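Local coordinates for deseasin MCP-01 (Pseudoalteromonas sp., PDB 3VV3), which is a calcium-binding, collagen-degrading serine protease of the subtilisin family, at residues 240-250 with 309-319; 8-16 with 27-35. All coordinates share one frame; numbering follows the deposited sequence.

Contact 1: 240-250 with 309-319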
loop_
_atom_site.group_PDB
_atom_site.type_symbol
_atom_site.label_atom_id
_atom_site.label_comp_id
_atom_site.label_asym_id
_atom_site.label_seq_id
_atom_site.Cartn_x
_atom_site.Cartn_y
_atom_site.Cartn_z
ATOM N N TRP A 240 15.293 -6.990 0.545
ATOM C CA TRP A 240 16.443 -7.314 -0.294
ATOM C C TRP A 240 16.781 -8.777 -0.057
ATOM O O TRP A 240 16.087 -9.459 0.692
ATOM C CB TRP A 240 17.643 -6.412 0.041
ATOM C CG TRP A 240 18.173 -6.629 1.432
ATOM C CD1 TRP A 240 19.146 -7.513 1.815
ATOM C CD2 TRP A 240 17.732 -5.974 2.628
ATOM N NE1 TRP A 240 19.344 -7.441 3.177
ATOM C CE2 TRP A 240 18.490 -6.501 3.697
ATOM C CE3 TRP A 240 16.780 -4.987 2.897
ATOM C CZ2 TRP A 240 18.317 -6.074 5.014
ATOM C CZ3 TRP A 240 16.613 -4.564 4.213
ATOM C CH2 TRP A 240 17.378 -5.107 5.248
ATOM N N GLY A 241 17.824 -9.274 -0.710
ATOM C CA GLY A 241 18.265 -10.642 -0.484
ATOM C C GLY A 241 19.416 -10.989 -1.407
ATOM O O GLY A 241 19.251 -10.998 -2.620
ATOM N N LEU A 242 20.584 -11.272 -0.836
ATOM C CA LEU A 242 21.775 -11.555 -1.641
ATOM C C LEU A 242 21.538 -12.661 -2.675
ATOM O O LEU A 242 22.029 -12.583 -3.805
ATOM C CB LEU A 242 22.966 -11.907 -0.735
ATOM C CG LEU A 242 24.259 -12.339 -1.423
ATOM C CD1 LEU A 242 24.829 -11.221 -2.291
ATOM C CD2 LEU A 242 25.276 -12.768 -0.376
ATOM N N THR A 243 20.770 -13.678 -2.299
ATOM C CA THR A 243 20.484 -14.776 -3.215
ATOM C C THR A 243 19.023 -14.808 -3.660
ATOM O O THR A 243 18.705 -15.377 -4.710
ATOM C CB THR A 243 20.873 -16.147 -2.611
ATOM O OG1 THR A 243 20.049 -16.432 -1.473
ATOM C CG2 THR A 243 22.346 -16.157 -2.186
ATOM N N SER A 244 18.140 -14.189 -2.877
ATOM C CA SER A 244 16.700 -14.305 -3.125
ATOM C C SER A 244 16.081 -13.094 -3.833
ATOM O O SER A 244 14.910 -13.130 -4.228
ATOM C CB SER A 244 15.949 -14.589 -1.818
ATOM O OG SER A 244 16.003 -13.472 -0.950
ATOM N N VAL A 245 16.850 -12.019 -3.981
ATOM C CA VAL A 245 16.410 -10.874 -4.778
ATOM C C VAL A 245 17.473 -10.592 -5.841
ATOM O O VAL A 245 18.670 -10.689 -5.568
ATOM C CB VAL A 245 16.145 -9.626 -3.898
ATOM C CG1 VAL A 245 15.664 -8.444 -4.757
ATOM C CG2 VAL A 245 15.113 -9.955 -2.819
ATOM N N ASP A 246 17.045 -10.242 -7.049
ATOM C CA ASP A 246 17.967 -10.231 -8.188
ATOM C C ASP A 246 18.555 -8.869 -8.545
ATOM O O ASP A 246 19.733 -8.769 -8.888
ATOM C CB ASP A 246 17.265 -10.829 -9.411
ATOM C CG ASP A 246 16.831 -12.255 -9.178
ATOM O OD1 ASP A 246 17.687 -13.057 -8.734
ATOM O OD2 ASP A 246 15.644 -12.574 -9.433
ATOM N N MET A 247 17.729 -7.830 -8.490
ATOM C CA MET A 247 18.143 -6.500 -8.933
ATOM C C MET A 247 17.132 -5.471 -8.444
ATOM O O MET A 247 16.136 -5.832 -7.828
ATOM C CB MET A 247 18.241 -6.450 -10.462
ATOM C CG MET A 247 16.910 -6.738 -11.163
ATOM S SD MET A 247 17.044 -6.651 -12.965
ATOM C CE MET A 247 17.401 -4.911 -13.204
ATOM N N GLY A 248 17.381 -4.197 -8.729
ATOM C CA GLY A 248 16.472 -3.144 -8.305
ATOM C C GLY A 248 15.957 -2.313 -9.463
ATOM O O GLY A 248 16.519 -2.351 -10.553
ATOM N N ALA A 249 14.879 -1.571 -9.227
ATOM C CA ALA A 249 14.330 -0.638 -10.209
ATOM C C ALA A 249 13.534 0.431 -9.457
ATOM O O ALA A 249 13.171 0.231 -8.295
ATOM C CB ALA A 249 13.443 -1.368 -11.231
ATOM N N PRO A 250 13.253 1.565 -10.109
ATOM C CA PRO A 250 12.558 2.659 -9.421
ATOM C C PRO A 250 11.188 2.267 -8.846
ATOM O O PRO A 250 10.299 1.786 -9.573
ATOM C CB PRO A 250 12.395 3.714 -10.524
ATOM C CG PRO A 250 13.551 3.466 -11.428
ATOM C CD PRO A 250 13.684 1.958 -11.464
ATOM N N LEU A 309 22.661 -1.627 -3.797
ATOM C CA LEU A 309 22.163 -2.968 -4.109
ATOM C C LEU A 309 23.272 -4.018 -4.101
ATOM O O LEU A 309 23.008 -5.217 -4.020
ATOM C CB LEU A 309 21.434 -2.968 -5.456
ATOM C CG LEU A 309 20.208 -2.044 -5.507
ATOM C CD1 LEU A 309 19.765 -1.829 -6.942
ATOM C CD2 LEU A 309 19.067 -2.588 -4.661
ATOM N N ASN A 310 24.517 -3.560 -4.173
ATOM C CA ASN A 310 25.659 -4.464 -4.124
ATOM C C ASN A 310 25.729 -5.215 -2.801
ATOM O O ASN A 310 25.739 -4.606 -1.731
ATOM C CB ASN A 310 26.958 -3.691 -4.354
ATOM C CG ASN A 310 28.182 -4.590 -4.323
ATOM O OD1 ASN A 310 28.890 -4.666 -3.319
ATOM N ND2 ASN A 310 28.424 -5.287 -5.421
ATOM N N GLY A 311 25.784 -6.540 -2.878
ATOM C CA GLY A 311 25.840 -7.372 -1.690
ATOM C C GLY A 311 24.467 -7.620 -1.089
ATOM O O GLY A 311 24.328 -8.375 -0.124
ATOM N N LYS A 312 23.445 -6.990 -1.663
ATOM C CA LYS A 312 22.084 -7.152 -1.156
ATOM C C LYS A 312 21.138 -7.744 -2.208
ATOM O O LYS A 312 19.945 -7.892 -1.964
ATOM C CB LYS A 312 21.542 -5.816 -0.649
ATOM C CG LYS A 312 22.343 -5.243 0.517
ATOM C CD LYS A 312 21.830 -3.872 0.890
ATOM C CE LYS A 312 22.652 -3.264 2.023
ATOM N NZ LYS A 312 22.456 -4.002 3.296
ATOM N N THR A 313 21.688 -8.064 -3.376
ATOM C CA THR A 313 20.946 -8.669 -4.477
ATOM C C THR A 313 21.935 -9.503 -5.266
ATOM O O THR A 313 23.146 -9.347 -5.092
ATOM C CB THR A 313 20.343 -7.612 -5.427
ATOM O OG1 THR A 313 21.373 -6.741 -5.923
ATOM C CG2 THR A 313 19.264 -6.781 -4.728
ATOM N N VAL A 314 21.451 -10.378 -6.142
ATOM C CA VAL A 314 22.383 -11.202 -6.911
ATOM C C VAL A 314 23.252 -10.318 -7.810
ATOM O O VAL A 314 24.483 -10.403 -7.781
ATOM C CB VAL A 314 21.661 -12.275 -7.771
ATOM C CG1 VAL A 314 22.656 -12.995 -8.690
ATOM C CG2 VAL A 314 20.940 -13.286 -6.883
ATOM N N ALA A 315 22.613 -9.461 -8.599
ATOM C CA ALA A 315 23.321 -8.697 -9.625
ATOM C C ALA A 315 23.918 -7.393 -9.118
ATOM O O ALA A 315 24.876 -6.886 -9.700
ATOM C CB ALA A 315 22.402 -8.421 -10.823
ATOM N N GLY A 316 23.346 -6.846 -8.049
ATOM C CA GLY A 316 23.796 -5.567 -7.524
ATOM C C GLY A 316 23.611 -4.425 -8.508
ATOM O O GLY A 316 24.325 -3.426 -8.456
ATOM N N THR A 317 22.647 -4.568 -9.415
ATOM C CA THR A 317 22.402 -3.540 -10.411
ATOM C C THR A 317 20.999 -2.948 -10.317
ATOM O O THR A 317 20.077 -3.571 -9.789
ATOM C CB THR A 317 22.565 -4.093 -11.829
ATOM O OG1 THR A 317 21.660 -5.190 -11.999
ATOM C CG2 THR A 317 24.000 -4.574 -12.066
ATOM N N ARG A 318 20.865 -1.742 -10.848
ATOM C CA ARG A 318 19.589 -1.071 -10.981
ATOM C C ARG A 318 19.238 -1.039 -12.462
ATOM O O ARG A 318 20.084 -0.720 -13.293
ATOM C CB ARG A 318 19.677 0.354 -10.415
ATOM C CG ARG A 318 18.340 1.092 -10.359
ATOM C CD ARG A 318 18.125 2.002 -11.563
ATOM N NE ARG A 318 19.127 3.071 -11.594
ATOM C CZ ARG A 318 19.994 3.264 -12.582
ATOM N NH1 ARG A 318 19.978 2.477 -13.656
ATOM N NH2 ARG A 318 20.872 4.260 -12.500
ATOM N N LEU A 319 17.989 -1.382 -12.778
ATOM C CA LEU A 319 17.514 -1.486 -14.163
ATOM C C LEU A 319 17.989 -0.364 -15.082
ATOM O O LEU A 319 17.894 0.817 -14.747
ATOM C CB LEU A 319 15.985 -1.527 -14.181
ATOM C CG LEU A 319 15.285 -1.611 -15.539
ATOM C CD1 LEU A 319 15.559 -2.942 -16.226
ATOM C CD2 LEU A 319 13.786 -1.383 -15.345
#
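G248 is held at both its N and its O by the residues flanking R318: N donates to T317 O (3.0 Å, 164° at the hydrogen) and O accepts from L319 N (2.8 Å), a single parallel bridge. Upstream, three more backbone bonds join the loops: G241 N to K312 O, V314 N to V245 O (2.9 Å, in the carbonyl plane) and A315 N to D246 O (3.0 Å). T313 CA adds C-H...O contacts to G241 O and V245 O. The T313 hydroxyl braces its own loop: OG1 donates to L309 O from above the carbonyl plane at 2.9 Å, K312 N reaches that oxygen from the opposite face, and OG1 in turn accepts from G316 N, an ST motif. An alanine here would remove OG1 and is likely to leave G316 N without its acceptor and the turn freer to flex. The other buried polar ends are satisfied by neighbouring parts of the chain: D246 OD2 accepts from S224 N, T317 OG1 bonds M300 O, and R318 makes salt bridges with D304 and D232. K312, bent at its last torsion, carries NZ over the face of the W240 five-membered ring, 4.8 Å from its centroid, a cation-pi contact. M247 CE rests on L319 CB (3.8 Å). The bridge sets 317-318 alongside 247-250, the edge strand of the seven-stranded parallel sheet of the subtilisin-like alpha/beta fold.

Contact 2: 8-16 with 27-35. With CA (calcium ion), chain D; CA (calcium ion), chain E.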
loop_
_atom_site.group_PDB
_atom_site.type_symbol
_atom_site.label_atom_id
_atom_site.label_comp_id
_atom_site.label_asym_id
_atom_site.label_seq_id
_atom_site.Cartn_x
_atom_site.Cartn_y
_atom_site.Cartn_z
ATOM N N ARG A 8 2.502 14.842 -18.152
ATOM C CA ARG A 8 3.056 14.521 -16.839
ATOM C C ARG A 8 4.430 13.869 -16.934
ATOM O O ARG A 8 4.958 13.369 -15.934
ATOM C CB ARG A 8 2.105 13.597 -16.056
ATOM C CG ARG A 8 0.711 14.170 -15.791
ATOM C CD ARG A 8 0.744 15.407 -14.901
ATOM N NE ARG A 8 1.270 15.159 -13.556
ATOM C CZ ARG A 8 0.541 14.742 -12.523
ATOM N NH1 ARG A 8 -0.758 14.512 -12.667
ATOM N NH2 ARG A 8 1.113 14.555 -11.338
ATOM N N PHE A 9 5.028 13.892 -18.120
ATOM C CA PHE A 9 6.306 13.216 -18.307
ATOM C C PHE A 9 7.371 13.593 -17.291
ATOM O O PHE A 9 8.109 12.734 -16.830
ATOM C CB PHE A 9 6.899 13.422 -19.704
ATOM C CG PHE A 9 8.165 12.641 -19.909
ATOM C CD1 PHE A 9 8.109 11.280 -20.168
ATOM C CD2 PHE A 9 9.405 13.242 -19.780
ATOM C CE1 PHE A 9 9.265 10.540 -20.326
ATOM C CE2 PHE A 9 10.568 12.508 -19.939
ATOM C CZ PHE A 9 10.494 11.147 -20.213
ATOM N N ASP A 10 7.475 14.878 -16.968
ATOM C CA ASP A 10 8.557 15.350 -16.105
ATOM C C ASP A 10 8.478 14.821 -14.665
ATOM O O ASP A 10 9.457 14.899 -13.920
ATOM C CB ASP A 10 8.627 16.883 -16.106
ATOM C CG ASP A 10 9.143 17.447 -17.422
ATOM O OD1 ASP A 10 9.681 16.672 -18.244
ATOM O OD2 ASP A 10 9.017 18.675 -17.627
ATOM N N ASP A 11 7.319 14.294 -14.278
ATOM C CA ASP A 11 7.149 13.715 -12.945
ATOM C C ASP A 11 7.667 12.279 -12.887
ATOM O O ASP A 11 7.797 11.700 -11.805
ATOM C CB ASP A 11 5.675 13.753 -12.527
ATOM C CG ASP A 11 5.176 15.162 -12.292
ATOM O OD1 ASP A 11 5.950 15.973 -11.756
ATOM O OD2 ASP A 11 4.020 15.458 -12.647
ATOM N N LEU A 12 7.950 11.709 -14.058
ATOM C CA LEU A 12 8.402 10.320 -14.162
ATOM C C LEU A 12 9.919 10.191 -14.017
ATOM O O LEU A 12 10.628 9.882 -14.976
ATOM C CB LEU A 12 7.934 9.715 -15.496
ATOM C CG LEU A 12 6.414 9.756 -15.676
ATOM C CD1 LEU A 12 6.006 9.274 -17.075
ATOM C CD2 LEU A 12 5.693 8.942 -14.582
ATOM N N TRP A 13 10.425 10.407 -12.807
ATOM C CA TRP A 13 11.869 10.412 -12.612
ATOM C C TRP A 13 12.492 9.046 -12.941
ATOM O O TRP A 13 13.626 8.961 -13.414
ATOM C CB TRP A 13 12.209 10.836 -11.175
ATOM C CG TRP A 13 11.816 9.804 -10.158
ATOM C CD1 TRP A 13 10.667 9.760 -9.420
ATOM C CD2 TRP A 13 12.577 8.656 -9.789
ATOM N NE1 TRP A 13 10.674 8.653 -8.605
ATOM C CE2 TRP A 13 11.838 7.959 -8.811
ATOM C CE3 TRP A 13 13.820 8.152 -10.184
ATOM C CZ2 TRP A 13 12.298 6.777 -8.229
ATOM C CZ3 TRP A 13 14.278 6.985 -9.606
ATOM C CH2 TRP A 13 13.516 6.307 -8.638
ATOM N N GLY A 14 11.742 7.972 -12.706
ATOM C CA GLY A 14 12.251 6.636 -12.963
ATOM C C GLY A 14 12.617 6.417 -14.420
ATOM O O GLY A 14 13.521 5.645 -14.735
ATOM N N LEU A 15 11.899 7.090 -15.312
ATOM C CA LEU A 15 12.164 6.969 -16.746
ATOM C C LEU A 15 13.257 7.949 -17.164
ATOM O O LEU A 15 14.145 7.630 -17.974
ATOM C CB LEU A 15 10.891 7.234 -17.560
ATOM C CG LEU A 15 9.665 6.359 -17.265
ATOM C CD1 LEU A 15 8.528 6.700 -18.222
ATOM C CD2 LEU A 15 10.030 4.880 -17.373
ATOM N N ASN A 16 13.189 9.148 -16.596
ATOM C CA ASN A 16 14.169 10.188 -16.889
ATOM C C ASN A 16 14.327 11.109 -15.684
ATOM O O ASN A 16 13.383 11.779 -15.281
ATOM C CB ASN A 16 13.736 10.989 -18.114
ATOM C CG ASN A 16 14.798 11.969 -18.575
ATOM O OD1 ASN A 16 14.609 13.188 -18.510
ATOM N ND2 ASN A 16 15.922 11.440 -19.038
ATOM N N ALA A 27 19.801 9.060 -12.066
ATOM C CA ALA A 27 19.302 7.927 -11.299
ATOM C C ALA A 27 17.974 7.537 -11.934
ATOM O O ALA A 27 16.911 7.956 -11.489
ATOM C CB ALA A 27 19.112 8.298 -9.839
ATOM N N ASP A 28 18.055 6.761 -13.007
ATOM C CA ASP A 28 16.886 6.426 -13.812
ATOM C C ASP A 28 17.240 5.260 -14.723
ATOM O O ASP A 28 18.372 4.775 -14.709
ATOM C CB ASP A 28 16.387 7.639 -14.620
ATOM C CG ASP A 28 17.430 8.172 -15.601
ATOM O OD1 ASP A 28 18.051 7.353 -16.311
ATOM O OD2 ASP A 28 17.610 9.407 -15.663
ATOM N N ILE A 29 16.272 4.799 -15.506
ATOM C CA ILE A 29 16.488 3.623 -16.341
ATOM C C ILE A 29 16.879 3.977 -17.774
ATOM O O ILE A 29 16.977 3.098 -18.628
ATOM C CB ILE A 29 15.248 2.668 -16.330
ATOM C CG1 ILE A 29 14.068 3.270 -17.106
ATOM C CG2 ILE A 29 14.866 2.335 -14.894
ATOM C CD1 ILE A 29 12.892 2.304 -17.286
ATOM N N ASP A 30 17.116 5.264 -18.028
ATOM C CA ASP A 30 17.514 5.727 -19.361
ATOM C C ASP A 30 16.471 5.372 -20.424
ATOM O O ASP A 30 16.822 4.882 -21.503
ATOM C CB ASP A 30 18.885 5.150 -19.769
ATOM C CG ASP A 30 20.065 5.888 -19.127
ATOM O OD1 ASP A 30 19.887 7.034 -18.670
ATOM O OD2 ASP A 30 21.175 5.325 -19.098
ATOM N N ALA A 31 15.198 5.632 -20.130
ATOM C CA ALA A 31 14.119 5.296 -21.057
ATOM C C ALA A 31 14.159 6.095 -22.370
ATOM O O ALA A 31 13.974 5.523 -23.439
ATOM C CB ALA A 31 12.758 5.437 -20.382
ATOM N N PRO A 32 14.378 7.423 -22.297
ATOM C CA PRO A 32 14.384 8.173 -23.564
ATOM C C PRO A 32 15.480 7.699 -24.509
ATOM O O PRO A 32 15.284 7.668 -25.725
ATOM C CB PRO A 32 14.642 9.618 -23.118
ATOM C CG PRO A 32 14.130 9.660 -21.684
ATOM C CD PRO A 32 14.508 8.315 -21.126
ATOM N N GLU A 33 16.625 7.333 -23.957
ATOM C CA GLU A 33 17.695 6.780 -24.769
ATOM C C GLU A 33 17.233 5.462 -25.391
ATOM O O GLU A 33 17.399 5.235 -26.591
ATOM C CB GLU A 33 18.957 6.586 -23.930
ATOM C CG GLU A 33 19.643 7.896 -23.500
ATOM C CD GLU A 33 18.998 8.596 -22.305
ATOM O OE1 GLU A 33 17.988 8.091 -21.754
ATOM O OE2 GLU A 33 19.515 9.675 -21.914
ATOM N N ALA A 34 16.626 4.600 -24.579
ATOM C CA ALA A 34 16.148 3.316 -25.080
ATOM C C ALA A 34 15.128 3.507 -26.197
ATOM O O ALA A 34 15.091 2.737 -27.163
ATOM C CB ALA A 34 15.545 2.473 -23.939
ATOM N N TRP A 35 14.305 4.540 -26.070
ATOM C CA TRP A 35 13.247 4.774 -27.046
ATOM C C TRP A 35 13.772 5.141 -28.432
ATOM O O TRP A 35 13.022 5.128 -29.398
ATOM C CB TRP A 35 12.259 5.828 -26.545
ATOM C CG TRP A 35 11.467 5.359 -25.357
ATOM C CD1 TRP A 35 11.172 4.062 -25.031
ATOM C CD2 TRP A 35 10.862 6.175 -24.348
ATOM N NE1 TRP A 35 10.425 4.025 -23.874
ATOM C CE2 TRP A 35 10.222 5.308 -23.437
ATOM C CE3 TRP A 35 10.808 7.557 -24.119
ATOM C CZ2 TRP A 35 9.525 5.776 -22.327
ATOM C CZ3 TRP A 35 10.118 8.020 -23.019
ATOM C CH2 TRP A 35 9.484 7.128 -22.129
HETATM CA CA CA D . 19.284 9.267 -17.613
HETATM CA CA CA E . 22.339 7.002 -17.735
HETATM O O HOH W 1 20.286 10.220 -19.479
HETATM O O HOH W 2 17.288 9.172 -19.241
HETATM O O HOH W 3 19.108 11.474 -16.932
HETATM O O HOH W 4 22.640 8.463 -19.418
HETATM O O HOH W 5 24.611 6.651 -18.679
#
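L15 O and G14 O receive the two backbone bonds of this contact, from A31 N (3.1 Å, in the carbonyl plane) and I29 N (3.0 Å); the first ties the loop to the opening turn of helix 31-34. Apolar packing surrounds them. L15 sets CB against A31 CB, CD2 against I29 CD1 (3.9 Å) and CD1 at the edge of the W35 ring. F9 brings CE1 to that same indole edge, 3.8 Å from W35 CZ3, its CG swung opposite the backbone N (chi1 -176°), while P32 CG lies near the F9 ring plane. W13 presents its ring edge to A27 O, in plane, and its NE1 bonds S252 O. Metal bonds form the third group. D28 chelates one calcium through both OD1 and OD2 (2.6 Å each); D30 OD1 bridges the two calcium ions and D30 OD2 grips the second. D28 OD1 also accepts from D30 N (2.9 Å), an Asx turn that helps hold the D28 carboxylate in place, and OD2 accepts from N17 N. E33 binds at second hand: its OE1 and OE2 each accept from a water on the first calcium. D26 joins D28 and D30 at the first calcium and D30 at the second, a paired calcium site just before a short helix.

Both contacts are largely buried, yet each lies well away from the middle of the chain, and their centres are 21 Å apart. Contact 1 works at the edge of the central parallel sheet through main-chain pairing, with exposed residues at its loop end; contact 2 joins N-terminal loops and a short helix, relying on aromatic and aliphatic packing beside a calcium pair. Charge is thus handled differently: arginine and carboxylates in the former, carboxylates and metal in the latter. The two meet directly: P250 packs on W13 and I29, L319 O lies against I29 CG2, and R318 NH1 comes within 3.0 Å of D28 O. N320, next after segment 309-319, bonds D30 OD2.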